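Local coordinates for bromo domain-containing protein (Trypanosoma brucei brucei, PDB 5K29) that is of uncharacterised cellular function but carries a bromodomain, a four-helix module that in related proteins recognises acetylated lysine, at residues Thr75-Lys78 and Glu79-Leu83; Leu83-Asn86 and Asn87-Phe91. All blocks are in the same frame, centred on the assembly; numbering follows the deposited sequence.

Contact 1 of 2, residues Thr75-Lys78 and Glu79-Leu83; sequences TTLK and EDIRL
Chi1 values of -66° in Lys78 and -72° in Arg82 set each CG beside its own backbone N, and from there both chains run extended, Lys78 to its ammonium and Arg82 as far as NE. One helical turn apart, they meet near the root of the lysine: Arg82 NH2 approaches Lys78 CB at 4.2 Å, obliquely to the guanidinium plane. The charged ends stay separate, with Lys78 NZ 6.0 Å from Arg82 NH1. A single water accepts from both, 3.3 Å from Arg82 NH1 and, weakly, 3.3 Å from Lys78 NZ. Lys78 NZ also forms a salt bridge with Asp114, which would probably ease the repulsion between the two cations.

On the exposed side, Thr75 CG2 passes 3.8 Å from Glu79 OE2, a grazing methyl-to-carboxylate approach. Asp80 tucks its carboxylate close to the backbone, OD1 lying 3.3 Å from Thr76 O; because both are acceptors, this proximity is no bond. Its OD2 is engaged instead by Arg62 and by the Tyr68 hydroxyl. Toward the interior, Leu77 CD1 and Ile81 CG1 touch loosely at 4.5 Å.

Backbone bonds of the i to i+4 pattern underlie these pairs; that from Arg82 N to Lys78 O measures 3.0 Å and is nearly straight, at 165° about the hydrogen. These residues open helix 75-92, where Thr76 OG1 is hydrogen-bonded to Asp71 just ahead of it. Within the bromodomain bundle, these first turns touch helix 97-122 through Lys78 and Arg82, which share Met110, and helix 12-21 through Leu77, which meets Leu18 and Val19, while Asp80 reaches Arg62 of helix 53-64.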
loop_
_atom_site.group_PDB
_atom_site.type_symbol
_atom_site.label_atom_id
_atom_site.label_comp_id
_atom_site.label_asym_id
_atom_site.label_seq_id
_atom_site.Cartn_x
_atom_site.Cartn_y
_atom_site.Cartn_z
ATOM N N THR A 75 -3.802 4.929 -7.682
ATOM C CA THR A 75 -2.935 6.095 -7.501
ATOM C C THR A 75 -2.848 6.529 -6.012
ATOM O O THR A 75 -1.740 6.664 -5.484
ATOM C CB THR A 75 -3.429 7.220 -8.426
ATOM O OG1 THR A 75 -3.454 6.724 -9.754
ATOM C CG2 THR A 75 -2.559 8.455 -8.380
ATOM N N THR A 76 -4.004 6.716 -5.345
ATOM C CA THR A 76 -4.043 7.156 -3.941
ATOM C C THR A 76 -3.332 6.167 -2.996
ATOM O O THR A 76 -2.539 6.600 -2.153
ATOM C CB THR A 76 -5.470 7.480 -3.499
ATOM O OG1 THR A 76 -6.021 8.362 -4.466
ATOM C CG2 THR A 76 -5.516 8.173 -2.132
ATOM N N LEU A 77 -3.638 4.861 -3.130
ATOM C CA LEU A 77 -3.051 3.779 -2.351
ATOM C C LEU A 77 -1.543 3.756 -2.557
ATOM O O LEU A 77 -0.814 3.661 -1.579
ATOM C CB LEU A 77 -3.688 2.399 -2.690
ATOM C CG LEU A 77 -3.043 1.141 -2.046
ATOM C CD1 LEU A 77 -3.049 1.205 -0.508
ATOM C CD2 LEU A 77 -3.787 -0.138 -2.470
ATOM N N LYS A 78 -1.080 3.871 -3.804
ATOM C CA LYS A 78 0.362 3.898 -4.094
ATOM C C LYS A 78 1.043 5.151 -3.502
ATOM O O LYS A 78 2.163 5.037 -3.006
ATOM C CB LYS A 78 0.649 3.762 -5.581
ATOM C CG LYS A 78 0.248 2.414 -6.158
ATOM C CD LYS A 78 0.611 2.419 -7.647
ATOM C CE LYS A 78 0.651 1.034 -8.225
ATOM N NZ LYS A 78 0.579 1.066 -9.707
ATOM N N GLU A 79 0.340 6.312 -3.497
ATOM C CA GLU A 79 0.837 7.561 -2.886
ATOM C C GLU A 79 1.038 7.326 -1.399
ATOM O O GLU A 79 2.121 7.565 -0.896
ATOM C CB GLU A 79 -0.166 8.696 -3.032
ATOM C CG GLU A 79 -0.076 9.483 -4.315
ATOM C CD GLU A 79 -1.219 10.465 -4.482
ATOM O OE1 GLU A 79 -1.836 10.848 -3.461
ATOM O OE2 GLU A 79 -1.497 10.858 -5.637
ATOM N N ASP A 80 0.022 6.779 -0.716
ATOM C CA ASP A 80 0.070 6.499 0.724
ATOM C C ASP A 80 1.254 5.642 1.109
ATOM O O ASP A 80 1.913 5.944 2.085
ATOM C CB ASP A 80 -1.238 5.844 1.175
ATOM C CG ASP A 80 -2.404 6.801 1.272
ATOM O OD1 ASP A 80 -2.254 7.980 0.847
ATOM O OD2 ASP A 80 -3.455 6.390 1.783
ATOM N N ILE A 81 1.547 4.601 0.321
ATOM C CA ILE A 81 2.689 3.727 0.552
ATOM C C ILE A 81 3.982 4.524 0.385
ATOM O O ILE A 81 4.847 4.412 1.233
ATOM C CB ILE A 81 2.666 2.466 -0.365
ATOM C CG1 ILE A 81 1.382 1.591 -0.167
ATOM C CG2 ILE A 81 3.968 1.616 -0.217
ATOM C CD1 ILE A 81 1.165 0.976 1.233
ATOM N N ARG A 82 4.134 5.284 -0.729
ATOM C CA ARG A 82 5.360 6.052 -0.996
ATOM C C ARG A 82 5.597 7.088 0.074
ATOM O O ARG A 82 6.737 7.248 0.515
ATOM C CB ARG A 82 5.340 6.673 -2.401
ATOM C CG ARG A 82 5.534 5.592 -3.459
ATOM C CD ARG A 82 5.711 6.111 -4.841
ATOM N NE ARG A 82 6.006 5.002 -5.746
ATOM C CZ ARG A 82 5.267 4.682 -6.791
ATOM N NH1 ARG A 82 5.598 3.647 -7.548
ATOM N NH2 ARG A 82 4.196 5.402 -7.102
ATOM N N LEU A 83 4.521 7.718 0.559
ATOM C CA LEU A 83 4.604 8.713 1.616
ATOM C C LEU A 83 5.069 8.108 2.923
ATOM O O LEU A 83 5.879 8.740 3.596
ATOM C CB LEU A 83 3.284 9.508 1.812
ATOM C CG LEU A 83 2.710 10.348 0.649
ATOM C CD1 LEU A 83 1.652 11.335 1.157
ATOM C CD2 LEU A 83 3.784 11.157 -0.091
HETATM O O HOH W 1 3.820 1.635 -9.461
#

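Contact 2 of 2, residues Leu83-Asn86 and Asn87-Phe91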
loop_
_atom_site.group_PDB
_atom_site.type_symbol
_atom_site.label_atom_id
_atom_site.label_comp_id
_atom_site.label_asym_id
_atom_site.label_seq_id
_atom_site.Cartn_x
_atom_site.Cartn_y
_atom_site.Cartn_z
ATOM N N LEU A 83 4.521 7.718 0.559
ATOM C CA LEU A 83 4.604 8.713 1.616
ATOM C C LEU A 83 5.069 8.108 2.923
ATOM O O LEU A 83 5.879 8.740 3.596
ATOM C CB LEU A 83 3.284 9.508 1.812
ATOM C CG LEU A 83 2.710 10.348 0.649
ATOM C CD1 LEU A 83 1.652 11.335 1.157
ATOM C CD2 LEU A 83 3.784 11.157 -0.091
ATOM N N MET A 84 4.597 6.881 3.281
ATOM C CA MET A 84 4.993 6.194 4.532
ATOM C C MET A 84 6.463 5.839 4.391
ATOM O O MET A 84 7.241 6.033 5.312
ATOM C CB MET A 84 4.240 4.860 4.703
ATOM C CG MET A 84 2.794 4.961 5.159
ATOM S SD MET A 84 1.737 3.444 4.911
ATOM C CE MET A 84 2.869 2.258 4.525
ATOM N N VAL A 85 6.853 5.328 3.217
ATOM C CA VAL A 85 8.239 4.938 2.963
ATOM C C VAL A 85 9.192 6.148 3.010
ATOM O O VAL A 85 10.241 6.044 3.639
ATOM C CB VAL A 85 8.357 4.113 1.671
ATOM C CG1 VAL A 85 9.816 3.981 1.233
ATOM C CG2 VAL A 85 7.712 2.733 1.883
ATOM N N ASN A 86 8.810 7.285 2.409
ATOM C CA ASN A 86 9.615 8.537 2.452
ATOM C C ASN A 86 9.772 9.027 3.911
ATOM O O ASN A 86 10.830 9.526 4.303
ATOM C CB ASN A 86 8.936 9.632 1.629
ATOM C CG ASN A 86 8.892 9.429 0.131
ATOM O OD1 ASN A 86 9.734 8.757 -0.471
ATOM N ND2 ASN A 86 7.904 10.047 -0.520
ATOM N N ASN A 87 8.730 8.795 4.737
ATOM C CA ASN A 87 8.748 9.133 6.159
ATOM C C ASN A 87 9.738 8.237 6.924
ATOM O O ASN A 87 10.489 8.756 7.751
ATOM C CB ASN A 87 7.348 9.057 6.766
ATOM C CG ASN A 87 7.261 9.804 8.066
ATOM O OD1 ASN A 87 7.485 11.012 8.129
ATOM N ND2 ASN A 87 6.971 9.092 9.137
ATOM N N CYS A 88 9.785 6.913 6.574
ATOM C CA CYS A 88 10.709 5.919 7.146
ATOM C C CYS A 88 12.133 6.374 6.844
ATOM O O CYS A 88 12.975 6.408 7.731
ATOM C CB CYS A 88 10.462 4.527 6.561
ATOM S SG CYS A 88 8.853 3.795 6.980
ATOM N N ILE A 89 12.397 6.718 5.577
ATOM C CA ILE A 89 13.728 7.171 5.150
ATOM C C ILE A 89 14.154 8.425 5.920
ATOM O O ILE A 89 15.287 8.481 6.384
ATOM C CB ILE A 89 13.809 7.332 3.605
ATOM C CG1 ILE A 89 13.688 5.955 2.896
ATOM C CG2 ILE A 89 15.087 8.112 3.163
ATOM C CD1 ILE A 89 13.451 6.050 1.376
ATOM N N LEU A 90 13.253 9.420 6.067
ATOM C CA LEU A 90 13.587 10.668 6.781
ATOM C C LEU A 90 14.041 10.409 8.216
ATOM O O LEU A 90 15.070 10.935 8.643
ATOM C CB LEU A 90 12.419 11.682 6.740
ATOM C CG LEU A 90 12.485 12.884 7.707
ATOM C CD1 LEU A 90 13.671 13.791 7.418
ATOM C CD2 LEU A 90 11.220 13.668 7.689
ATOM N N PHE A 91 13.300 9.570 8.939
ATOM C CA PHE A 91 13.582 9.321 10.342
ATOM C C PHE A 91 14.666 8.270 10.603
ATOM O O PHE A 91 15.346 8.393 11.611
ATOM C CB PHE A 91 12.276 9.006 11.095
ATOM C CG PHE A 91 11.475 10.271 11.360
ATOM C CD1 PHE A 91 11.835 11.145 12.396
ATOM C CD2 PHE A 91 10.387 10.607 10.560
ATOM C CE1 PHE A 91 11.104 12.314 12.635
ATOM C CE2 PHE A 91 9.664 11.781 10.791
ATOM C CZ PHE A 91 10.030 12.631 11.816
#
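Consecutive i to i+4 backbone bonds in the second half of helix 75-92 join Val85 to Ile89 and Met84 to Cys88. Ile89 N donates to Val85 O at 3.0 Å and 165° about the hydrogen, and Cys88 N reaches Met84 O over the same length with a more bent angle of 150°. Beside the Val85-Ile89 bond the two side chains cross obliquely: Val85 CG1 meets Ile89 CD1 at 4.2 Å, branch against chain end, while Ile89 CG1 packs 3.5 Å from Val85 O.

The sulfur of Cys88 is held close to the preceding turn. With chi1 of -66° SG lies beside its own backbone N, which brings it to 3.2 Å from Met84 O, the same oxygen that Cys88 N already occupies. SG is also joined to Cys50 SG in a disulfide. Since Cys50 and Pro51 come just before helix 53-64, this bond ties helix 75-92 covalently to the segment leading into that helix of the bromodomain bundle. Pro51 contacts Met84, Val85 and Cys88 alike, so the covalent link is accompanied by an apolar patch, and on the helix 97-122 side Val85 meets Glu106, Cys88 meets Ala102 and Ile89 meets Arg103.

Toward the C-terminal end, Asn87 OD1 approaches the edge of the Phe91 ring in its plane, 3.5 Å from CE2, as expected for an oxygen facing polarised ring C-H groups. Leu90 CG lies 4.2 Å above one face of that ring, displaced toward its rim.

Contacts 1 and 2 are successive pieces of helix 75-92, meeting at Leu83 with their centres about 12 Å apart, and both rest on helix 97-122. Contact 1 is nearer the middle of the chain, its centre about 6 Å from the chain's centre against about 14 Å for contact 2. Each is partly buried, with two buried residues. Their attachments differ: contact 1 adds salt bridges to Asp114 and Arg62 to its apolar contacts, whereas contact 2 combines a disulfide to Cys50 with apolar contacts. Where contact 1 has helix 12-21 as a neighbour, contact 2 has the Cys50-Pro51 segment.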